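Local coordinates for protein CDP-glucose-4,6-dehydratase (Yersinia pseudotuberculosis, PDB 1RKX) that catalyses the dehydration of CDP-D-glucose to a 4-keto-6-deoxy sugar nucleotide, with NAD as its bound cofactor, at residues N195-G200 with T324-I329; W232-E237 with P318-N323; K281-G286 with W332-L337; P209-A214 with N274-M279. One frame throughout, in Å; residues are numbered along the deposited sequence.

Contact 1: residues N195-G200 with T324-I329; sequences NVIGGG and TTLEYI. With NAD (nicotinamide-adenine-dinucleotide), chain G.
G199 and I329 bring their backbones together with CA atoms 5.0 Å apart, where the chain leaving the short strand 196-197 runs past helix 322-338. This is an extended short-chain dehydrogenase/reductase (SDR); the chain has just left strand 187-192 of the Rossmann sheet, and this short strand leads towards the smaller C-terminal domain, which in this family probably holds the sugar nucleotide. I197 turns its side chain to the helix. Its CG1 lies between the backbone N and the carbonyl carbon (chi1 54°), an uncommon setting that sends CD1 out to T325 CG2 at 4.0 Å; the two side chains meet at a slant. The same CD1 also grazes L326 CD2 at 4.5 Å, a loose touch. Further along, I329 lies against the backbone of G198 and G199, although its CD1 is modelled too close to G198 CA for the detail there to be trusted. G199 N is buried and has no partner in the model, while G199 O is held by W24 NE1. One residue before I197 the strand reaches the cofactor: V196 CB lies 3.7 Å from O7N of the nicotinamide carboxamide, and V196 N donates to that oxygen in a nearly straight hydrogen bond of 3.1 Å.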
# COMPACT_ATOMS: atom_id res chain seq x y z
N ASN C 195 -23.55 -11.31 1.81
CA ASN C 195 -24.69 -11.03 2.70
C ASN C 195 -25.99 -10.86 1.93
O ASN C 195 -26.76 -9.93 2.19
CB ASN C 195 -24.40 -9.76 3.49
CG ASN C 195 -22.97 -9.68 3.97
OD1 ASN C 195 -22.53 -10.47 4.80
ND2 ASN C 195 -22.22 -8.73 3.41
N VAL C 196 -26.25 -11.76 0.99
CA VAL C 196 -27.45 -11.68 0.18
C VAL C 196 -28.62 -12.36 0.87
O VAL C 196 -28.51 -13.49 1.36
CB VAL C 196 -27.20 -12.34 -1.19
CG1 VAL C 196 -28.44 -12.26 -2.03
CG2 VAL C 196 -26.04 -11.66 -1.89
N ILE C 197 -29.75 -11.66 0.92
CA ILE C 197 -30.95 -12.20 1.54
C ILE C 197 -32.16 -12.02 0.63
O ILE C 197 -32.17 -11.16 -0.26
CB ILE C 197 -31.24 -11.53 2.91
CG1 ILE C 197 -31.29 -10.01 2.75
CG2 ILE C 197 -30.18 -11.96 3.93
CD1 ILE C 197 -31.68 -9.27 4.02
N GLY C 198 -33.18 -12.84 0.84
CA GLY C 198 -34.37 -12.75 0.02
C GLY C 198 -35.28 -13.95 0.21
O GLY C 198 -34.93 -14.92 0.87
N GLY C 199 -36.47 -13.88 -0.37
CA GLY C 199 -37.37 -15.01 -0.26
C GLY C 199 -36.77 -16.15 -1.06
O GLY C 199 -36.12 -15.92 -2.09
N GLY C 200 -36.96 -17.38 -0.59
CA GLY C 200 -36.44 -18.52 -1.33
C GLY C 200 -35.06 -19.06 -0.98
O GLY C 200 -34.56 -19.93 -1.68
N THR C 324 -37.31 -2.01 3.66
CA THR C 324 -38.08 -2.37 2.48
C THR C 324 -37.80 -3.83 2.14
O THR C 324 -38.72 -4.62 1.90
CB THR C 324 -37.68 -1.50 1.28
OG1 THR C 324 -37.98 -0.13 1.57
CG2 THR C 324 -38.41 -1.93 0.02
N THR C 325 -36.52 -4.19 2.12
CA THR C 325 -36.10 -5.55 1.80
C THR C 325 -36.69 -6.58 2.77
O THR C 325 -37.20 -7.62 2.33
CB THR C 325 -34.55 -5.64 1.80
OG1 THR C 325 -34.05 -4.92 0.67
CG2 THR C 325 -34.07 -7.10 1.74
N LEU C 326 -36.63 -6.30 4.06
CA LEU C 326 -37.18 -7.23 5.06
C LEU C 326 -38.69 -7.40 4.88
O LEU C 326 -39.24 -8.47 5.11
CB LEU C 326 -36.88 -6.73 6.48
CG LEU C 326 -35.41 -6.78 6.94
CD1 LEU C 326 -35.27 -6.17 8.32
CD2 LEU C 326 -34.94 -8.24 6.95
N GLU C 327 -39.36 -6.32 4.47
CA GLU C 327 -40.79 -6.38 4.25
C GLU C 327 -41.08 -7.36 3.11
O GLU C 327 -41.98 -8.18 3.20
CB GLU C 327 -41.32 -4.98 3.92
CG GLU C 327 -42.77 -4.95 3.48
CD GLU C 327 -43.36 -3.56 3.56
OE1 GLU C 327 -43.92 -3.22 4.63
OE2 GLU C 327 -43.26 -2.80 2.58
N TYR C 328 -40.30 -7.27 2.04
CA TYR C 328 -40.47 -8.18 0.91
C TYR C 328 -40.16 -9.64 1.31
O TYR C 328 -40.84 -10.55 0.83
CB TYR C 328 -39.56 -7.79 -0.26
CG TYR C 328 -40.09 -6.68 -1.16
CD1 TYR C 328 -39.69 -5.35 -0.98
CD2 TYR C 328 -40.96 -6.97 -2.21
CE1 TYR C 328 -40.15 -4.34 -1.83
CE2 TYR C 328 -41.43 -5.96 -3.06
CZ TYR C 328 -41.02 -4.65 -2.87
OH TYR C 328 -41.48 -3.66 -3.71
N ILE C 329 -39.17 -9.83 2.18
CA ILE C 329 -38.76 -11.17 2.64
C ILE C 329 -39.90 -11.86 3.35
O ILE C 329 -40.26 -12.99 3.03
CB ILE C 329 -37.55 -11.12 3.63
CG1 ILE C 329 -36.39 -10.34 3.02
CG2 ILE C 329 -37.12 -12.53 4.01
CD1 ILE C 329 -36.03 -10.76 1.64
PA NAD G . -26.52 -21.85 -3.37
O1A NAD G . -25.94 -22.96 -2.59
O2A NAD G . -27.98 -21.61 -3.23
O5B NAD G . -26.21 -22.04 -4.94
C5B NAD G . -24.99 -22.70 -5.34
C4B NAD G . -25.13 -23.31 -6.74
O4B NAD G . -23.84 -23.93 -6.93
C3B NAD G . -26.15 -24.43 -6.81
O3B NAD G . -26.98 -24.17 -7.96
C2B NAD G . -25.28 -25.67 -6.92
O2B NAD G . -25.94 -26.78 -7.58
C1B NAD G . -24.07 -25.12 -7.63
N9A NAD G . -22.91 -25.99 -7.49
C8A NAD G . -22.15 -26.20 -6.37
N7A NAD G . -21.15 -27.06 -6.56
C5A NAD G . -21.27 -27.42 -7.88
C6A NAD G . -20.52 -28.31 -8.69
N6A NAD G . -19.48 -29.01 -8.30
N1A NAD G . -20.90 -28.45 -9.99
C2A NAD G . -21.99 -27.74 -10.43
N3A NAD G . -22.76 -26.89 -9.77
C4A NAD G . -22.35 -26.77 -8.48
O3 NAD G . -25.72 -20.55 -3.05
PN NAD G . -25.91 -19.01 -3.57
O1N NAD G . -26.23 -18.25 -2.35
O2N NAD G . -27.00 -18.99 -4.58
O5D NAD G . -24.46 -18.64 -4.09
C5D NAD G . -24.33 -18.32 -5.48
C4D NAD G . -22.90 -17.90 -5.78
O4D NAD G . -22.71 -16.65 -5.04
C3D NAD G . -21.76 -18.80 -5.32
O3D NAD G . -20.65 -18.63 -6.22
C2D NAD G . -21.44 -18.23 -3.94
O2D NAD G . -20.11 -18.61 -3.54
C1D NAD G . -21.58 -16.76 -4.20
N1N NAD G . -21.77 -15.99 -2.98
C2N NAD G . -22.99 -15.96 -2.28
C3N NAD G . -23.17 -15.09 -1.07
C7N NAD G . -24.49 -15.08 -0.44
O7N NAD G . -24.63 -14.33 0.55
N7N NAD G . -25.54 -15.81 -0.87
C4N NAD G . -21.96 -14.36 -0.52
C5N NAD G . -20.74 -14.53 -1.37
C6N NAD G . -20.66 -15.25 -2.46

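Contact 2: residues W232-E237 with P318-N323; sequences WQHVLE and PRWNLN
H234 swings CG anti to its backbone N (chi1 -170°), and this sets the flat of the imidazole against W320; E237 folds at chi2 (-89°), which carries its carboxylate up to the backbone of R319 and W320. The ring pair is edge-to-face, the indole presenting its edge to the imidazole with planes at 81°. W320 CZ3 stands over the middle of the H234 ring, 3.5 Å from CD2. That ring is fixed in rotation from both nitrogens: ND1 accepts from L236 N in the ring plane at 3.1 Å, capping the turn that leads into helix 236-251, and NE2 bonds E349. E237 acts as a clamp on the loop. Its OE1 takes R319 N at 2.8 Å through the syn lone pair; OE2 takes W320 N at 2.8 Å, also on the syn side but tilted out of the carboxylate plane. Y353 OH adds a third bond, at OE1. OE2 also sits 3.1 Å from W320 O, two acceptors whose closeness is probably mildly unfavourable. At the far end W232 CB packs on L322 CD1 at 3.9 Å. In the C-terminal part of this extended SDR fold, the loop rests on the end of strand 229-234, a neighbour of the strand holding V196, and on the start of helix 236-251; it leads into helix 322-338, whose Y328 stacks on W320, and Y353 of helix 342-355 meets that indole edge-to-face.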
# COMPACT_ATOMS: atom_id res chain seq x y z
N TRP C 232 -26.26 -6.37 4.85
CA TRP C 232 -27.32 -7.14 4.20
C TRP C 232 -27.89 -6.42 2.99
O TRP C 232 -28.00 -5.19 2.96
CB TRP C 232 -28.45 -7.42 5.20
CG TRP C 232 -28.02 -8.13 6.43
CD1 TRP C 232 -27.94 -7.62 7.70
CD2 TRP C 232 -27.59 -9.49 6.52
NE1 TRP C 232 -27.49 -8.58 8.57
CE2 TRP C 232 -27.27 -9.74 7.88
CE3 TRP C 232 -27.44 -10.53 5.59
CZ2 TRP C 232 -26.80 -10.99 8.32
CZ3 TRP C 232 -26.99 -11.77 6.03
CH2 TRP C 232 -26.67 -11.99 7.39
N GLN C 233 -28.25 -7.19 1.97
CA GLN C 233 -28.84 -6.64 0.76
C GLN C 233 -29.76 -7.67 0.11
O GLN C 233 -29.48 -8.87 0.13
CB GLN C 233 -27.76 -6.22 -0.23
CG GLN C 233 -26.79 -7.34 -0.61
CD GLN C 233 -25.68 -6.87 -1.53
OE1 GLN C 233 -24.66 -7.55 -1.67
NE2 GLN C 233 -25.88 -5.72 -2.17
N HIS C 234 -30.86 -7.20 -0.46
CA HIS C 234 -31.79 -8.09 -1.12
C HIS C 234 -31.06 -8.69 -2.31
O HIS C 234 -30.27 -8.01 -2.97
CB HIS C 234 -33.04 -7.33 -1.57
CG HIS C 234 -34.15 -8.21 -2.05
ND1 HIS C 234 -34.15 -8.80 -3.29
CD2 HIS C 234 -35.29 -8.62 -1.44
CE1 HIS C 234 -35.24 -9.53 -3.43
NE2 HIS C 234 -35.95 -9.44 -2.32
N VAL C 235 -31.31 -9.97 -2.57
CA VAL C 235 -30.66 -10.68 -3.66
C VAL C 235 -30.74 -9.96 -5.01
O VAL C 235 -29.83 -10.05 -5.82
CB VAL C 235 -31.23 -12.12 -3.79
CG1 VAL C 235 -32.73 -12.08 -4.06
CG2 VAL C 235 -30.49 -12.87 -4.89
N LEU C 236 -31.82 -9.23 -5.26
CA LEU C 236 -31.95 -8.53 -6.53
C LEU C 236 -30.99 -7.34 -6.68
O LEU C 236 -30.71 -6.91 -7.80
CB LEU C 236 -33.39 -8.06 -6.73
CG LEU C 236 -34.44 -9.18 -6.78
CD1 LEU C 236 -35.83 -8.58 -6.95
CD2 LEU C 236 -34.12 -10.15 -7.92
N GLU C 237 -30.47 -6.82 -5.57
CA GLU C 237 -29.55 -5.68 -5.63
C GLU C 237 -28.25 -6.04 -6.37
O GLU C 237 -27.92 -5.41 -7.37
CB GLU C 237 -29.26 -5.17 -4.21
CG GLU C 237 -30.53 -4.76 -3.44
CD GLU C 237 -30.92 -3.30 -3.63
OE1 GLU C 237 -30.86 -2.78 -4.78
OE2 GLU C 237 -31.32 -2.66 -2.63
N PRO C 318 -27.97 0.82 -5.38
CA PRO C 318 -28.97 -0.04 -4.74
C PRO C 318 -30.32 0.68 -4.76
O PRO C 318 -30.36 1.90 -4.87
CB PRO C 318 -28.41 -0.24 -3.33
CG PRO C 318 -27.60 1.00 -3.10
CD PRO C 318 -26.91 1.19 -4.43
N ARG C 319 -31.40 -0.08 -4.65
CA ARG C 319 -32.73 0.52 -4.71
C ARG C 319 -33.58 0.38 -3.46
O ARG C 319 -34.48 1.20 -3.24
CB ARG C 319 -33.51 -0.09 -5.89
CG ARG C 319 -32.76 -0.06 -7.20
CD ARG C 319 -33.60 -0.60 -8.34
NE ARG C 319 -32.81 -0.69 -9.56
CZ ARG C 319 -33.32 -0.84 -10.77
NH1 ARG C 319 -34.63 -0.91 -10.95
NH2 ARG C 319 -32.50 -0.91 -11.82
N TRP C 320 -33.31 -0.63 -2.64
CA TRP C 320 -34.09 -0.84 -1.43
C TRP C 320 -33.29 -0.77 -0.13
O TRP C 320 -32.23 -1.39 -0.01
CB TRP C 320 -34.78 -2.21 -1.46
CG TRP C 320 -35.76 -2.41 -2.57
CD1 TRP C 320 -36.36 -1.44 -3.34
CD2 TRP C 320 -36.31 -3.66 -3.01
NE1 TRP C 320 -37.24 -2.02 -4.22
CE2 TRP C 320 -37.23 -3.38 -4.04
CE3 TRP C 320 -36.10 -4.99 -2.62
CZ2 TRP C 320 -37.95 -4.39 -4.69
CZ3 TRP C 320 -36.82 -6.00 -3.27
CH2 TRP C 320 -37.74 -5.69 -4.29
N ASN C 321 -33.80 -0.02 0.85
CA ASN C 321 -33.13 0.06 2.13
C ASN C 321 -33.42 -1.29 2.78
O ASN C 321 -34.18 -2.09 2.22
CB ASN C 321 -33.69 1.20 2.98
CG ASN C 321 -35.18 1.10 3.19
OD1 ASN C 321 -35.69 0.09 3.69
ND2 ASN C 321 -35.90 2.14 2.80
N LEU C 322 -32.84 -1.56 3.94
CA LEU C 322 -33.07 -2.85 4.58
C LEU C 322 -34.53 -3.09 4.95
O LEU C 322 -35.07 -4.16 4.67
CB LEU C 322 -32.18 -3.01 5.81
CG LEU C 322 -32.12 -4.44 6.35
CD1 LEU C 322 -31.75 -5.40 5.22
CD2 LEU C 322 -31.13 -4.54 7.49
N ASN C 323 -35.17 -2.09 5.56
CA ASN C 323 -36.57 -2.22 5.96
C ASN C 323 -37.44 -2.68 4.80
O ASN C 323 -38.23 -3.61 4.94
CB ASN C 323 -37.10 -0.89 6.50
CG ASN C 323 -36.39 -0.44 7.76
OD1 ASN C 323 -36.85 0.47 8.45
ND2 ASN C 323 -35.27 -1.08 8.07

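Contact 3: residues K281-G286 with W332-L337; sequences KYWGEG and WHKNWL
The indole of W283 takes K334 over one face and meets H333 and L337 at its far corner. From CB, the ring leaves with CG anti to the backbone N (chi1 -171°), a setting that carries it off the end of helix 272-283 and across to helix 322-338. The five-membered ring comes first. K334 NZ stands over its face, 4.8 Å from the centroid and 17° off the normal, a cation-pi contact. Next along is the six-membered ring, where K334 CE makes a CH-pi contact over the face; it lies nearer the rim than the middle, with CE3 the closest ring atom to CE at 4.1 Å. The lysine runs past the indole in the opposite direction, and a bend at chi3 (54°) turns its ammonium group back to the tryptophan's own backbone. There NZ donates to W283 O at 3.1 Å, in the carbonyl plane and on a lone pair. This main-chain oxygen belongs to the last helical residue: G284 follows with positive phi, so the lysine grips a helix C-terminus in the C-terminal domain of this extended SDR fold. Past CE3, the indole rim continues to CZ3, which lies 4.1 Å from L212 CD2 on helix 207-216. At the far corner CH2 meets L337 CD1 at 3.5 Å, the methyl coming in at the ring edge and close to its plane. CH2 also approaches H333 CD2 at 4.2 Å, near the plane of the imidazole, whose NE2 is tied to E216 and whose face carries W336 CE3.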
# COMPACT_ATOMS: atom_id res chain seq x y z
N LYS C 281 -42.36 -7.33 13.43
CA LYS C 281 -43.40 -6.35 13.16
C LYS C 281 -44.06 -6.62 11.81
O LYS C 281 -45.27 -6.46 11.66
CB LYS C 281 -42.83 -4.94 13.18
CG LYS C 281 -42.19 -4.55 14.51
CD LYS C 281 -41.61 -3.15 14.46
CE LYS C 281 -40.94 -2.79 15.78
NZ LYS C 281 -40.34 -1.43 15.74
N TYR C 282 -43.26 -7.01 10.83
CA TYR C 282 -43.78 -7.29 9.50
C TYR C 282 -44.56 -8.60 9.49
O TYR C 282 -45.51 -8.76 8.72
CB TYR C 282 -42.64 -7.35 8.48
CG TYR C 282 -41.97 -6.03 8.24
CD1 TYR C 282 -40.75 -5.96 7.57
CD2 TYR C 282 -42.55 -4.83 8.67
CE1 TYR C 282 -40.13 -4.73 7.33
CE2 TYR C 282 -41.94 -3.61 8.44
CZ TYR C 282 -40.73 -3.56 7.78
OH TYR C 282 -40.11 -2.35 7.56
N TRP C 283 -44.15 -9.53 10.34
CA TRP C 283 -44.81 -10.82 10.42
C TRP C 283 -46.11 -10.74 11.19
O TRP C 283 -47.16 -11.17 10.70
CB TRP C 283 -43.88 -11.85 11.07
CG TRP C 283 -44.42 -13.24 10.99
CD1 TRP C 283 -45.28 -13.85 11.87
CD2 TRP C 283 -44.17 -14.20 9.95
NE1 TRP C 283 -45.58 -15.12 11.43
CE2 TRP C 283 -44.92 -15.36 10.26
CE3 TRP C 283 -43.39 -14.18 8.79
CZ2 TRP C 283 -44.91 -16.50 9.45
CZ3 TRP C 283 -43.38 -15.32 7.98
CH2 TRP C 283 -44.13 -16.46 8.31
N GLY C 284 -46.05 -10.21 12.40
CA GLY C 284 -47.24 -10.09 13.22
C GLY C 284 -47.46 -11.30 14.10
O GLY C 284 -46.54 -12.10 14.30
N GLU C 285 -48.67 -11.42 14.64
CA GLU C 285 -49.01 -12.53 15.52
C GLU C 285 -48.30 -13.82 15.13
O GLU C 285 -48.34 -14.24 13.98
CB GLU C 285 -50.52 -12.75 15.52
CG GLU C 285 -51.31 -11.58 16.08
CD GLU C 285 -52.80 -11.86 16.15
OE1 GLU C 285 -53.20 -12.82 16.84
OE2 GLU C 285 -53.58 -11.11 15.51
N GLY C 286 -47.64 -14.43 16.11
CA GLY C 286 -46.91 -15.66 15.86
C GLY C 286 -45.41 -15.42 15.78
O GLY C 286 -44.64 -16.33 15.48
N TRP C 332 -42.75 -12.66 0.93
CA TRP C 332 -42.46 -13.81 0.09
C TRP C 332 -42.69 -15.10 0.87
O TRP C 332 -43.35 -16.03 0.40
CB TRP C 332 -41.01 -13.75 -0.41
CG TRP C 332 -40.73 -14.64 -1.58
CD1 TRP C 332 -40.65 -14.26 -2.89
CD2 TRP C 332 -40.49 -16.05 -1.56
NE1 TRP C 332 -40.37 -15.35 -3.68
CE2 TRP C 332 -40.27 -16.46 -2.89
CE3 TRP C 332 -40.45 -17.01 -0.54
CZ2 TRP C 332 -40.01 -17.79 -3.24
CZ3 TRP C 332 -40.18 -18.34 -0.88
CH2 TRP C 332 -39.97 -18.71 -2.23
N HIS C 333 -42.17 -15.16 2.09
CA HIS C 333 -42.33 -16.37 2.87
C HIS C 333 -43.78 -16.75 3.17
O HIS C 333 -44.19 -17.87 2.87
CB HIS C 333 -41.55 -16.27 4.18
CG HIS C 333 -41.07 -17.60 4.67
ND1 HIS C 333 -40.18 -18.37 3.96
CD2 HIS C 333 -41.37 -18.29 5.79
CE1 HIS C 333 -39.96 -19.49 4.63
NE2 HIS C 333 -40.67 -19.47 5.74
N LYS C 334 -44.55 -15.83 3.74
CA LYS C 334 -45.94 -16.17 4.06
C LYS C 334 -46.78 -16.51 2.83
O LYS C 334 -47.72 -17.29 2.92
CB LYS C 334 -46.61 -15.07 4.89
CG LYS C 334 -46.38 -13.64 4.44
CD LYS C 334 -47.14 -12.68 5.36
CE LYS C 334 -46.80 -12.90 6.83
NZ LYS C 334 -47.58 -12.00 7.74
N ASN C 335 -46.44 -15.93 1.68
CA ASN C 335 -47.19 -16.28 0.48
C ASN C 335 -46.86 -17.73 0.14
O ASN C 335 -47.73 -18.49 -0.28
CB ASN C 335 -46.84 -15.36 -0.69
CG ASN C 335 -47.79 -14.18 -0.80
OD1 ASN C 335 -47.57 -13.12 -0.20
ND2 ASN C 335 -48.87 -14.37 -1.56
N TRP C 336 -45.59 -18.10 0.32
CA TRP C 336 -45.16 -19.46 0.05
C TRP C 336 -45.88 -20.41 1.01
O TRP C 336 -46.39 -21.45 0.60
CB TRP C 336 -43.64 -19.58 0.25
CG TRP C 336 -43.16 -21.00 0.28
CD1 TRP C 336 -43.18 -21.90 -0.75
CD2 TRP C 336 -42.62 -21.69 1.40
NE1 TRP C 336 -42.69 -23.11 -0.33
CE2 TRP C 336 -42.34 -23.02 0.99
CE3 TRP C 336 -42.35 -21.33 2.73
CZ2 TRP C 336 -41.80 -23.98 1.85
CZ3 TRP C 336 -41.81 -22.29 3.59
CH2 TRP C 336 -41.55 -23.59 3.14
N LEU C 337 -45.92 -20.04 2.29
CA LEU C 337 -46.59 -20.85 3.30
C LEU C 337 -48.09 -21.01 3.04
O LEU C 337 -48.66 -22.06 3.32
CB LEU C 337 -46.39 -20.22 4.69
CG LEU C 337 -45.00 -20.27 5.31
CD1 LEU C 337 -44.97 -19.42 6.57
CD2 LEU C 337 -44.63 -21.71 5.63

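Contact 4: residues P209-A214 with N274-M279; sequences PDILRA and NIVEQM
I211 and M279, which carry this contact, have no flat group, and neither do L212 and V276 beside them; the flat groups of the two helices lie off the interface, that of R213 being an example. D210 CA lies at the edge of its guanidinium, in plane, and R213 NH1 forms a salt bridge to D210 OD1 of 2.9 Å along the same helix, while NH2 bonds A203 O. What meets between the helices is apolar. Helices 207-216 and 272-283 belong to the C-terminal domain; their short segments run with an angle of 40° between them and come within 11.2 Å axis to axis, a separation bridged by side chains. I211 sets out toward the partner helix. Its CD1 touches M279 SD at 3.7 Å and V276 CG2 at 3.8 Å, with I275 CG2 further off, so the branch is received among three residues one turn apart or less. The other branch, I211 CG2, lies 3.9 Å from both SD and CE of the methionine. M279 is extended as far as SD and then bends at chi3 (78°), which brings CE against both I211 and L212; L212 CD2 is 3.8 Å from that methyl, the two side chains crossing at about a right angle. L212 and M279 also touch helix 322-338, through I329 and L326 respectively, and V221 of strand 221-222 borders I211 and V276. The touching groups are aliphatic carbons and a thioether, so the helices are held here by shape and burial, without directional bonds to fix their register.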
# COMPACT_ATOMS: atom_id res chain seq x y z
N PRO C 209 -33.16 -16.82 7.07
CA PRO C 209 -33.91 -18.06 6.89
C PRO C 209 -34.34 -18.67 8.22
O PRO C 209 -35.46 -19.15 8.37
CB PRO C 209 -32.93 -18.95 6.13
CG PRO C 209 -32.20 -17.96 5.28
CD PRO C 209 -31.93 -16.83 6.26
N ASP C 210 -33.43 -18.65 9.20
CA ASP C 210 -33.74 -19.20 10.52
C ASP C 210 -34.84 -18.41 11.21
O ASP C 210 -35.62 -18.97 11.97
CB ASP C 210 -32.50 -19.24 11.40
CG ASP C 210 -31.51 -20.30 10.97
OD1 ASP C 210 -31.93 -21.24 10.27
OD2 ASP C 210 -30.33 -20.20 11.34
N ILE C 211 -34.88 -17.10 10.97
CA ILE C 211 -35.91 -16.28 11.58
C ILE C 211 -37.26 -16.71 11.02
O ILE C 211 -38.24 -16.84 11.76
CB ILE C 211 -35.71 -14.78 11.27
CG1 ILE C 211 -34.45 -14.26 11.98
CG2 ILE C 211 -36.93 -13.99 11.72
CD1 ILE C 211 -34.09 -12.83 11.62
N LEU C 212 -37.30 -16.94 9.72
CA LEU C 212 -38.53 -17.35 9.05
C LEU C 212 -38.97 -18.74 9.52
O LEU C 212 -40.16 -19.01 9.65
CB LEU C 212 -38.33 -17.31 7.53
CG LEU C 212 -38.11 -15.90 6.96
CD1 LEU C 212 -37.66 -15.97 5.51
CD2 LEU C 212 -39.40 -15.10 7.09
N ARG C 213 -38.00 -19.62 9.78
CA ARG C 213 -38.32 -20.96 10.25
C ARG C 213 -38.95 -20.89 11.63
O ARG C 213 -39.83 -21.69 11.97
CB ARG C 213 -37.05 -21.83 10.32
CG ARG C 213 -36.45 -22.20 8.97
CD ARG C 213 -35.42 -23.31 9.13
NE ARG C 213 -34.81 -23.72 7.87
CZ ARG C 213 -33.79 -23.10 7.28
NH1 ARG C 213 -33.25 -22.02 7.83
NH2 ARG C 213 -33.32 -23.56 6.13
N ALA C 214 -38.50 -19.94 12.44
CA ALA C 214 -39.04 -19.77 13.78
C ALA C 214 -40.47 -19.24 13.68
O ALA C 214 -41.38 -19.79 14.29
CB ALA C 214 -38.17 -18.79 14.57
N ASN C 274 -32.19 -5.42 15.69
CA ASN C 274 -33.10 -4.53 14.98
C ASN C 274 -33.78 -5.28 13.84
O ASN C 274 -34.98 -5.14 13.63
CB ASN C 274 -32.33 -3.33 14.42
CG ASN C 274 -33.24 -2.29 13.81
OD1 ASN C 274 -32.78 -1.27 13.29
ND2 ASN C 274 -34.55 -2.53 13.87
N ILE C 275 -33.00 -6.08 13.12
CA ILE C 275 -33.53 -6.87 12.01
C ILE C 275 -34.68 -7.76 12.49
O ILE C 275 -35.77 -7.74 11.92
CB ILE C 275 -32.43 -7.75 11.40
CG1 ILE C 275 -31.44 -6.88 10.62
CG2 ILE C 275 -33.05 -8.82 10.50
CD1 ILE C 275 -30.23 -7.64 10.11
N VAL C 276 -34.41 -8.53 13.54
CA VAL C 276 -35.42 -9.43 14.10
C VAL C 276 -36.66 -8.65 14.50
O VAL C 276 -37.78 -9.07 14.23
CB VAL C 276 -34.87 -10.17 15.34
CG1 VAL C 276 -35.96 -11.02 15.96
CG2 VAL C 276 -33.68 -11.03 14.95
N GLU C 277 -36.46 -7.51 15.16
CA GLU C 277 -37.56 -6.68 15.60
C GLU C 277 -38.42 -6.22 14.42
O GLU C 277 -39.64 -6.25 14.49
CB GLU C 277 -37.04 -5.46 16.36
CG GLU C 277 -36.37 -5.81 17.68
CD GLU C 277 -35.79 -4.59 18.38
OE1 GLU C 277 -35.29 -4.74 19.52
OE2 GLU C 277 -35.83 -3.49 17.80
N GLN C 278 -37.76 -5.79 13.35
CA GLN C 278 -38.48 -5.33 12.17
C GLN C 278 -39.26 -6.46 11.52
O GLN C 278 -40.39 -6.28 11.08
CB GLN C 278 -37.51 -4.74 11.14
CG GLN C 278 -36.66 -3.60 11.66
CD GLN C 278 -35.78 -3.00 10.58
OE1 GLN C 278 -34.84 -2.25 10.88
NE2 GLN C 278 -36.08 -3.31 9.33
N MET C 279 -38.66 -7.65 11.48
CA MET C 279 -39.32 -8.80 10.88
C MET C 279 -40.49 -9.27 11.74
O MET C 279 -41.49 -9.76 11.22
CB MET C 279 -38.32 -9.94 10.68
CG MET C 279 -37.33 -9.67 9.56
SD MET C 279 -36.23 -11.05 9.25
CE MET C 279 -37.31 -12.15 8.30

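In the fold
Helix 322-338 or its lead-in takes part in contacts 1, 2 and 3; contact 4 joins the two helices, 207-216 and 272-283, that pack against it. Contacts 1, 2 and 4 are buried, and contact 3 lies at the surface. Contacts 1 and 2 share a sheet, strands 196-197 and 229-234 being neighbours; their centres are about 7 Å apart, and contact 1 touches the nicotinamide through V196. The chemistry follows the position: contact 2 buries a carboxylate on backbone amides, contacts 1 and 4 are apolar, and contact 3 pairs a lysine with an indole and a carbonyl. L212 links contacts 3 and 4, and L326 bridges contacts 1 and 4.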